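Local coordinates for adenosine monophosphate-protein transferase (Sulfolobus tokodaii, PDB 2EKM) that is of unknown function but belongs to the adenosine-specific kinase family and may transfer adenosine monophosphate to protein targets, at residues Q72-A75 against L76-A80; E143-A146 against D147-E150; K152-L155 against R156-Y160. All blocks are in the same frame, centred on the assembly; numbering follows the deposited sequence.

Contact 1: residues Q72-A75 against L76-A80; sequences QQTA and LKIGA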
loop_
_atom_site.group_PDB
_atom_site.type_symbol
_atom_site.label_atom_id
_atom_site.label_comp_id
_atom_site.label_asym_id
_atom_site.label_seq_id
_atom_site.Cartn_x
_atom_site.Cartn_y
_atom_site.Cartn_z
ATOM N N GLN A 72 20.762 -4.978 -4.617
ATOM C CA GLN A 72 21.600 -3.844 -4.232
ATOM C C GLN A 72 21.548 -2.743 -5.292
ATOM O O GLN A 72 21.331 -1.571 -4.983
ATOM C CB GLN A 72 23.054 -4.303 -4.047
ATOM C CG GLN A 72 23.301 -5.183 -2.814
ATOM C CD GLN A 72 24.703 -5.782 -2.788
ATOM O OE1 GLN A 72 25.163 -6.277 -1.757
ATOM N NE2 GLN A 72 25.381 -5.750 -3.929
ATOM N N GLN A 73 21.754 -3.133 -6.544
ATOM C CA GLN A 73 21.745 -2.191 -7.657
ATOM C C GLN A 73 20.416 -1.452 -7.775
ATOM O O GLN A 73 20.383 -0.225 -7.838
ATOM C CB GLN A 73 22.063 -2.935 -8.957
ATOM C CG GLN A 73 23.457 -3.543 -8.960
ATOM C CD GLN A 73 23.620 -4.672 -9.958
ATOM O OE1 GLN A 73 24.667 -5.313 -10.010
ATOM N NE2 GLN A 73 22.585 -4.926 -10.751
ATOM N N THR A 74 19.322 -2.204 -7.800
ATOM C CA THR A 74 18.002 -1.604 -7.905
ATOM C C THR A 74 17.717 -0.672 -6.725
ATOM O O THR A 74 17.157 0.407 -6.906
ATOM C CB THR A 74 16.918 -2.702 -8.010
ATOM O OG1 THR A 74 17.102 -3.416 -9.241
ATOM C CG2 THR A 74 15.516 -2.098 -7.987
ATOM N N ALA A 75 18.119 -1.077 -5.522
ATOM C CA ALA A 75 17.906 -0.252 -4.332
ATOM C C ALA A 75 18.668 1.068 -4.443
ATOM O O ALA A 75 18.178 2.120 -4.025
ATOM C CB ALA A 75 18.356 -1.009 -3.084
ATOM N N LEU A 76 19.874 1.011 -4.998
ATOM C CA LEU A 76 20.688 2.209 -5.170
ATOM C C LEU A 76 20.088 3.138 -6.223
ATOM O O LEU A 76 20.097 4.357 -6.068
ATOM C CB LEU A 76 22.109 1.829 -5.592
ATOM C CG LEU A 76 23.099 1.387 -4.514
ATOM C CD1 LEU A 76 24.336 0.810 -5.183
ATOM C CD2 LEU A 76 23.474 2.577 -3.629
ATOM N N LYS A 77 19.579 2.555 -7.302
ATOM C CA LYS A 77 18.987 3.337 -8.383
ATOM C C LYS A 77 17.723 4.063 -7.931
ATOM O O LYS A 77 17.474 5.198 -8.331
ATOM C CB LYS A 77 18.698 2.425 -9.573
ATOM C CG LYS A 77 19.968 1.853 -10.189
ATOM C CD LYS A 77 19.698 0.656 -11.088
ATOM C CE LYS A 77 18.840 1.018 -12.282
ATOM N NZ LYS A 77 18.748 -0.129 -13.232
ATOM N N ILE A 78 16.919 3.409 -7.104
ATOM C CA ILE A 78 15.716 4.048 -6.597
ATOM C C ILE A 78 16.204 5.108 -5.609
ATOM O O ILE A 78 15.727 6.243 -5.613
ATOM C CB ILE A 78 14.802 3.033 -5.889
ATOM C CG1 ILE A 78 14.265 2.027 -6.914
ATOM C CG2 ILE A 78 13.656 3.760 -5.181
ATOM C CD1 ILE A 78 13.415 0.908 -6.306
ATOM N N GLY A 79 17.173 4.723 -4.780
ATOM C CA GLY A 79 17.762 5.631 -3.809
ATOM C C GLY A 79 16.833 6.320 -2.827
ATOM O O GLY A 79 17.121 7.428 -2.372
ATOM N N ALA A 80 15.730 5.673 -2.480
ATOM C CA ALA A 80 14.770 6.260 -1.549
ATOM C C ALA A 80 14.824 5.584 -0.179
ATOM O O ALA A 80 14.695 4.364 -0.072
ATOM C CB ALA A 80 13.364 6.164 -2.125
HETATM O O HOH W 1 18.060 -2.494 -11.808
#

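Contact 2: residues E143-A146 against D147-E150; sequences ETEA and DIKE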
loop_
_atom_site.group_PDB
_atom_site.type_symbol
_atom_site.label_atom_id
_atom_site.label_comp_id
_atom_site.label_asym_id
_atom_site.label_seq_id
_atom_site.Cartn_x
_atom_site.Cartn_y
_atom_site.Cartn_z
ATOM N N GLU A 143 -11.264 -8.537 -22.713
ATOM C CA GLU A 143 -11.297 -9.945 -23.091
ATOM C C GLU A 143 -12.716 -10.426 -23.376
ATOM O O GLU A 143 -13.681 -9.949 -22.782
ATOM C CB GLU A 143 -10.670 -10.820 -21.997
ATOM C CG GLU A 143 -11.623 -11.211 -20.873
ATOM C CD GLU A 143 -10.980 -12.139 -19.857
ATOM O OE1 GLU A 143 -10.280 -13.090 -20.270
ATOM O OE2 GLU A 143 -11.188 -11.927 -18.646
ATOM N N THR A 144 -12.823 -11.381 -24.293
ATOM C CA THR A 144 -14.106 -11.950 -24.688
ATOM C C THR A 144 -14.340 -13.276 -23.968
ATOM O O THR A 144 -13.476 -13.753 -23.232
ATOM C CB THR A 144 -14.137 -12.229 -26.198
ATOM O OG1 THR A 144 -13.180 -13.255 -26.506
ATOM C CG2 THR A 144 -13.783 -10.967 -26.984
ATOM N N GLU A 145 -15.509 -13.871 -24.189
ATOM C CA GLU A 145 -15.833 -15.152 -23.575
ATOM C C GLU A 145 -14.790 -16.171 -24.010
ATOM O O GLU A 145 -14.354 -17.008 -23.219
ATOM C CB GLU A 145 -17.226 -15.620 -24.007
ATOM C CG GLU A 145 -18.377 -14.892 -23.333
ATOM C CD GLU A 145 -18.359 -15.040 -21.819
ATOM O OE1 GLU A 145 -17.848 -16.071 -21.326
ATOM O OE2 GLU A 145 -18.868 -14.134 -21.121
ATOM N N ALA A 146 -14.385 -16.087 -25.273
ATOM C CA ALA A 146 -13.378 -16.991 -25.814
ATOM C C ALA A 146 -12.080 -16.831 -25.028
ATOM O O ALA A 146 -11.453 -17.821 -24.655
ATOM C CB ALA A 146 -13.140 -16.692 -27.292
ATOM N N ASP A 147 -11.682 -15.583 -24.782
ATOM C CA ASP A 147 -10.463 -15.300 -24.023
ATOM C C ASP A 147 -10.574 -15.895 -22.620
ATOM O O ASP A 147 -9.636 -16.507 -22.113
ATOM C CB ASP A 147 -10.230 -13.787 -23.901
ATOM C CG ASP A 147 -9.897 -13.130 -25.229
ATOM O OD1 ASP A 147 -9.125 -13.726 -26.008
ATOM O OD2 ASP A 147 -10.393 -12.008 -25.483
ATOM N N ILE A 148 -11.732 -15.699 -22.000
ATOM C CA ILE A 148 -11.994 -16.204 -20.660
ATOM C C ILE A 148 -11.784 -17.714 -20.586
ATOM O O ILE A 148 -11.159 -18.221 -19.654
ATOM C CB ILE A 148 -13.439 -15.867 -20.229
ATOM C CG1 ILE A 148 -13.589 -14.347 -20.096
ATOM C CG2 ILE A 148 -13.783 -16.579 -18.925
ATOM C CD1 ILE A 148 -14.989 -13.892 -19.722
ATOM N N LYS A 149 -12.305 -18.427 -21.578
ATOM C CA LYS A 149 -12.175 -19.876 -21.624
ATOM C C LYS A 149 -10.707 -20.284 -21.685
ATOM O O LYS A 149 -10.298 -21.275 -21.077
ATOM C CB LYS A 149 -12.931 -20.423 -22.840
ATOM C CG LYS A 149 -12.818 -21.922 -23.044
ATOM C CD LYS A 149 -13.744 -22.378 -24.165
ATOM C CE LYS A 149 -13.560 -23.856 -24.478
ATOM N NZ LYS A 149 -12.193 -24.136 -24.993
ATOM N N GLU A 150 -9.908 -19.505 -22.405
ATOM C CA GLU A 150 -8.494 -19.813 -22.539
ATOM C C GLU A 150 -7.671 -19.556 -21.272
ATOM O O GLU A 150 -6.809 -20.360 -20.927
ATOM C CB GLU A 150 -7.897 -19.037 -23.713
ATOM C CG GLU A 150 -6.486 -19.476 -24.066
ATOM C CD GLU A 150 -5.974 -18.831 -25.337
ATOM O OE1 GLU A 150 -6.695 -18.879 -26.357
ATOM O OE2 GLU A 150 -4.847 -18.286 -25.317
#

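Contact 3: residues K152-L155 against R156-Y160; sequences KELL and RKFGY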
loop_
_atom_site.group_PDB
_atom_site.type_symbol
_atom_site.label_atom_id
_atom_site.label_comp_id
_atom_site.label_asym_id
_atom_site.label_seq_id
_atom_site.Cartn_x
_atom_site.Cartn_y
_atom_site.Cartn_z
ATOM N N LYS A 152 -8.742 -19.693 -18.308
ATOM C CA LYS A 152 -9.162 -20.693 -17.335
ATOM C C LYS A 152 -8.365 -21.969 -17.601
ATOM O O LYS A 152 -7.810 -22.570 -16.679
ATOM C CB LYS A 152 -10.662 -20.973 -17.459
ATOM C CG LYS A 152 -11.541 -19.857 -16.910
ATOM C CD LYS A 152 -13.022 -20.190 -17.024
ATOM C CE LYS A 152 -13.876 -19.060 -16.473
ATOM N NZ LYS A 152 -15.326 -19.264 -16.739
ATOM N N GLU A 153 -8.296 -22.370 -18.867
ATOM C CA GLU A 153 -7.547 -23.569 -19.240
ATOM C C GLU A 153 -6.077 -23.396 -18.876
ATOM O O GLU A 153 -5.407 -24.340 -18.455
ATOM C CB GLU A 153 -7.675 -23.832 -20.742
ATOM C CG GLU A 153 -9.110 -23.980 -21.215
ATOM C CD GLU A 153 -9.210 -24.402 -22.668
ATOM O OE1 GLU A 153 -8.549 -23.770 -23.522
ATOM O OE2 GLU A 153 -9.957 -25.363 -22.956
ATOM N N LEU A 154 -5.581 -22.177 -19.040
ATOM C CA LEU A 154 -4.193 -21.863 -18.737
ATOM C C LEU A 154 -3.823 -22.195 -17.287
ATOM O O LEU A 154 -2.828 -22.875 -17.033
ATOM C CB LEU A 154 -3.932 -20.381 -19.015
ATOM C CG LEU A 154 -2.522 -19.855 -18.751
ATOM C CD1 LEU A 154 -1.527 -20.605 -19.615
ATOM C CD2 LEU A 154 -2.470 -18.363 -19.045
ATOM N N LEU A 155 -4.620 -21.714 -16.339
ATOM C CA LEU A 155 -4.348 -21.963 -14.925
ATOM C C LEU A 155 -4.456 -23.443 -14.572
ATOM O O LEU A 155 -3.719 -23.944 -13.723
ATOM C CB LEU A 155 -5.300 -21.151 -14.045
ATOM C CG LEU A 155 -5.170 -19.630 -14.150
ATOM C CD1 LEU A 155 -6.048 -18.978 -13.103
ATOM C CD2 LEU A 155 -3.719 -19.214 -13.959
ATOM N N ARG A 156 -5.376 -24.142 -15.226
ATOM C CA ARG A 156 -5.547 -25.563 -14.969
ATOM C C ARG A 156 -4.409 -26.373 -15.578
ATOM O O ARG A 156 -3.986 -27.378 -15.008
ATOM C CB ARG A 156 -6.914 -26.016 -15.490
ATOM C CG ARG A 156 -8.029 -25.502 -14.593
ATOM C CD ARG A 156 -9.319 -25.205 -15.326
ATOM N NE ARG A 156 -10.255 -24.494 -14.454
ATOM C CZ ARG A 156 -10.052 -23.268 -13.973
ATOM N NH1 ARG A 156 -8.945 -22.600 -14.277
ATOM N NH2 ARG A 156 -10.956 -22.708 -13.178
ATOM N N LYS A 157 -3.898 -25.925 -16.722
ATOM C CA LYS A 157 -2.787 -26.615 -17.369
ATOM C C LYS A 157 -1.533 -26.497 -16.512
ATOM O O LYS A 157 -0.710 -27.408 -16.477
ATOM C CB LYS A 157 -2.507 -26.029 -18.761
ATOM C CG LYS A 157 -3.507 -26.451 -19.827
ATOM C CD LYS A 157 -3.157 -25.863 -21.189
ATOM C CE LYS A 157 -4.178 -26.275 -22.240
ATOM N NZ LYS A 157 -3.945 -25.613 -23.559
ATOM N N PHE A 158 -1.382 -25.372 -15.824
ATOM C CA PHE A 158 -0.214 -25.183 -14.976
ATOM C C PHE A 158 -0.445 -25.668 -13.549
ATOM O O PHE A 158 0.408 -25.497 -12.682
ATOM C CB PHE A 158 0.224 -23.717 -14.981
ATOM C CG PHE A 158 0.919 -23.298 -16.249
ATOM C CD1 PHE A 158 0.210 -23.162 -17.438
ATOM C CD2 PHE A 158 2.291 -23.056 -16.255
ATOM C CE1 PHE A 158 0.856 -22.788 -18.619
ATOM C CE2 PHE A 158 2.949 -22.683 -17.432
ATOM C CZ PHE A 158 2.227 -22.548 -18.614
ATOM N N GLY A 159 -1.607 -26.267 -13.315
ATOM C CA GLY A 159 -1.923 -26.812 -12.005
ATOM C C GLY A 159 -2.290 -25.877 -10.866
ATOM O O GLY A 159 -2.317 -26.311 -9.714
ATOM N N TYR A 160 -2.578 -24.614 -11.158
ATOM C CA TYR A 160 -2.945 -23.677 -10.102
ATOM C C TYR A 160 -4.399 -23.852 -9.681
ATOM O O TYR A 160 -4.747 -23.637 -8.521
ATOM C CB TYR A 160 -2.703 -22.235 -10.558
ATOM C CG TYR A 160 -1.237 -21.870 -10.631
ATOM C CD1 TYR A 160 -0.430 -21.933 -9.496
ATOM C CD2 TYR A 160 -0.653 -21.477 -11.835
ATOM C CE1 TYR A 160 0.926 -21.615 -9.557
ATOM C CE2 TYR A 160 0.700 -21.156 -11.908
ATOM C CZ TYR A 160 1.483 -21.227 -10.765
ATOM O OH TYR A 160 2.822 -20.925 -10.832
#

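Contact 1: residues Q72-A75 against L76-A80
The hydroxyl OG1 of T74 and the ammonium NZ of K77 are bridged by one water, which lies 2.9 Å from T74 OG1 and accepts a bond of 2.8 Å from K77 NZ. This link spans one turn near the C-terminal end of helix 65-78. T74 OG1 is also hydrogen-bonded to the hydroxyl of Y87 and, weakly, to the carbonyl of L70, while K77 NZ reaches the carbonyl of R9, so the water joins two groups that are already tied to neighbouring strands. The lysine chain first runs along its own helix, with CG 3.2 Å from Q73 O. A bend further out (chi3 63°) then carries NZ round to the water.

On the buried side T74 and I78, one turn apart, meet through their methyl groups. T74 CG2 is 4.0 Å from I78 CD1, and the two side chains approach at a slant. The threonine torsion puts OG1 beside the backbone N and sets CG2 beside the carbonyl carbon, on the side where I78 lies one turn on. I78 CG1 rests 3.3 Å from T74 O, whose hydrogen bond comes from I78 N. I78 continues onto V130, and A75 packs on A48 and C50, evidence that this face of the helix lies against strands. L76 packs on I58 and, with Q72, on I142 of the second subunit.

The helix stops at G79, where phi turns positive (56°). The last i to i+4 bond still forms: G79 N donates to A75 O at 2.9 Å, with an N-H...O angle of 153°.

Contact 2: residues E143-A146 against D147-E150
T144 and D147 form a capping box at the N-terminus of helix 145-157, and their mutual bonds mark the tight part of the contact. T144 N donates to D147 OD2 at 2.8 Å and 169°, on the anti side of the carboxylate and 23° out of its plane. In return, D147 N donates to T144 OG1 at 3.3 Å. That hydroxyl sits between the backbone N and carbonyl carbon of T144 (chi1 66°), from where it also gives D147 OD2 a weak bond.

E143 closes the packing from just before the helix. Its CB is 3.6 Å from D147 CB, and its carboxylate carbon CD is 3.4 Å from I148 CG1, the two side chains crossing at about a right angle. Its carboxylate makes salt bridges, OE1 with R59 of the third subunit and OE2 with R151.

E145 runs alongside I148, pointing the same way, and both pack on W60 of the third subunit; their own approach is loose, E145 OE1 coming no nearer than 3.9 Å to I148 CD1. The solvent side is formed by A146, K149 and E150, the lysine leading away to a salt bridge with E153.

D147 thus places a carboxylate at the positive end of the helix dipole, which would probably stabilise its negative charge, while R59 of the third subunit and R151 would probably offset any repulsion between the two carboxylates, E143 OE1 lying 5.3 Å from D147 OD2.

Contact 3: residues K152-L155 against R156-Y160
Residues 152-157 are regular helix, with K157 N bonded to E153 O and F158 N to L154 O, until G159 departs from helical angles with a positive phi of 75°. R156 reaches back to a carbonyl one turn earlier. K152 O takes two donors from it: the backbone N at 3.2 Å, and NH1 at 2.7 Å in a weak bond whose N-H...O angle is only 128°. The arginine chain falls somewhat short of anti at chi2, CD passes 3.3 Å from K152 O, and the turn at the NE end (chi4 65°) brings NH1 to that oxygen. K152 CB then lies over one face of the guanidinium, offset toward its rim, and L155 CB stands at the edge. The other terminal nitrogen, NH2, forms a salt bridge with E30 of the third subunit.

The helix finishes in a Schellman motif. Two backbone bonds define it: Y160 N donates to L155 O at 2.9 Å, and inside that wider turn G159 N donates to R156 O. The reversal brings Y160 back beside L155, where a loose apolar contact forms, Y160 CD2 lying 4.4 Å from L155 CD2. The tyrosine ring goes on to an edge-to-face stack with F25 of the third subunit, and L155 packs on K27 of that subunit.

F158 is engaged by L154, four residues earlier. L154 CD1 meets F158 CE1 at 3.4 Å, the side chains slanting across each other. L154 O approaches the same ring at the edge, near its plane, 3.1 Å from F158 CD1.

In the fold
Contacts 2 and 3 begin and end one helix, 145-157, their centres about 14 Å apart and both touching the third subunit; contact 1 ends a different helix, 65-78, its centre about 39 Å from that of contact 2, on the opposite side of the chain's centre. Burial follows this placement. Residues 72-80 are partly buried against strands of their own chain and, in part, the second subunit, whereas 152-160 make a surface contact where R156, L155 and Y160 turn to the third subunit; 143-150 is intermediate. Contacts 1 and 3 both stop at a positive-phi glycine, but only the latter is a Schellman motif. Between side chains, contact 1 uses a water bridge and contact 2 a cap.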